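PDB 6YHH: beta-N-acetylglucosaminidase-like protein Glycoside hydrolase family 20 from Flavobacterium johnsoniae, which probably hydrolyses terminal N-acetylglucosamine residues from chitin-derived oligosaccharides, acting as a chitobiase in bacterial chitin degradation. Local coordinates for residues A[157-160]-A[161-164]. Sequence-based numbering, arbitrary orientation.
Sequences FQPV and DVVK
The carbonyl O of Pro159, the N-cap residue, takes the N-H of Val163 and so shows how the last loop residue before a helix supplies its first i to i+4 acceptor. Val163 N lies 3.2 Å from Pro159 O, in the carbonyl plane, while Val162 N, at 2.9 Å from the same Pro159 O, adds a weak, bent bond. One residue on, Lys164 N meets Val160 O at 2.9 Å in a nearly straight bond (167°).

Apolar contacts follow the same turn. The two methyls of Val162 part between two loop residues, crossing each at a slant: a chi1 of 178° turns CG1 away from the backbone N and onto CB and OE1 of Gln158, while CG2 comes 3.9 Å from Pro159 CD. The Gln158 amide is held through NE2, which bonds His156 O; OE1, buried without a polar partner, faces Val162 CG1 at 3.8 Å. Val160 and Lys164 run side by side, the extended lysine chain bringing CE to 3.7 Å from Val160 CG1. With an alanine here, the CD and CE along that methyl are gone, and it would probably lose the aliphatic chain beside it.

In Asp161, a chi1 of 60° places CG between the backbone N and the carbonyl carbon, which brings OD1 into van der Waals contact with Pro159 CB (3.4 Å); OD2 forms a salt bridge with Arg165. Val160 and Val163 pack on Ile216 of helix 210-222, and Val162 on Phe460, where the loop from strand 146-152 enters helix 160-172, a beta-to-alpha connection of the TIM-barrel catalytic domain.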
# COMPACT_ATOMS: atom_id res chain seq x y z
N PHE A 157 -4.25 -12.38 8.42
CA PHE A 157 -3.49 -11.39 9.14
C PHE A 157 -3.48 -10.12 8.33
O PHE A 157 -3.25 -10.13 7.07
CB PHE A 157 -2.10 -11.89 9.48
CG PHE A 157 -1.23 -10.88 10.18
CD1 PHE A 157 -1.50 -10.55 11.51
CD2 PHE A 157 -0.12 -10.28 9.55
CE1 PHE A 157 -0.77 -9.61 12.19
CE2 PHE A 157 0.62 -9.33 10.25
CZ PHE A 157 0.33 -9.04 11.59
N GLN A 158 -3.67 -9.01 9.03
CA GLN A 158 -3.64 -7.69 8.41
C GLN A 158 -2.46 -6.90 9.01
O GLN A 158 -2.50 -6.48 10.18
CB GLN A 158 -4.92 -6.95 8.63
CG GLN A 158 -6.17 -7.72 8.24
CD GLN A 158 -6.24 -7.98 6.75
OE1 GLN A 158 -5.83 -7.19 5.95
NE2 GLN A 158 -6.76 -9.14 6.42
N PRO A 159 -1.43 -6.67 8.20
CA PRO A 159 -0.22 -6.02 8.73
C PRO A 159 -0.48 -4.57 9.25
O PRO A 159 -1.52 -3.95 9.00
CB PRO A 159 0.71 -5.98 7.52
CG PRO A 159 0.36 -7.19 6.79
CD PRO A 159 -1.19 -7.12 6.83
N VAL A 160 0.54 -4.09 9.98
CA VAL A 160 0.49 -2.76 10.57
C VAL A 160 0.01 -1.73 9.60
O VAL A 160 -0.81 -0.85 9.97
CB VAL A 160 1.86 -2.41 11.16
CG1 VAL A 160 1.95 -0.93 11.45
CG2 VAL A 160 2.16 -3.28 12.35
N ASP A 161 0.48 -1.75 8.33
CA ASP A 161 0.07 -0.71 7.38
C ASP A 161 -1.45 -0.68 7.13
O ASP A 161 -2.05 0.38 6.91
CB ASP A 161 0.83 -0.76 6.05
CG ASP A 161 0.66 -2.07 5.30
OD1 ASP A 161 0.94 -3.08 5.83
OD2 ASP A 161 0.29 -2.00 4.13
N VAL A 162 -2.05 -1.88 7.08
CA VAL A 162 -3.49 -1.96 6.87
C VAL A 162 -4.22 -1.35 8.04
O VAL A 162 -5.18 -0.57 7.86
CB VAL A 162 -3.95 -3.42 6.75
CG1 VAL A 162 -5.46 -3.50 6.58
CG2 VAL A 162 -3.28 -4.13 5.53
N VAL A 163 -3.77 -1.65 9.25
CA VAL A 163 -4.43 -1.17 10.47
C VAL A 163 -4.33 0.36 10.51
O VAL A 163 -5.34 1.06 10.74
CB VAL A 163 -3.77 -1.80 11.71
CG1 VAL A 163 -4.31 -1.16 12.99
CG2 VAL A 163 -3.96 -3.30 11.72
N LYS A 164 -3.14 0.91 10.25
CA LYS A 164 -2.93 2.34 10.31
C LYS A 164 -3.82 3.09 9.31
O LYS A 164 -4.49 4.06 9.68
CB LYS A 164 -1.47 2.73 10.12
CG LYS A 164 -0.57 2.40 11.29
CD LYS A 164 0.84 2.82 11.03
CE LYS A 164 1.71 2.69 12.24
NZ LYS A 164 3.10 3.29 12.06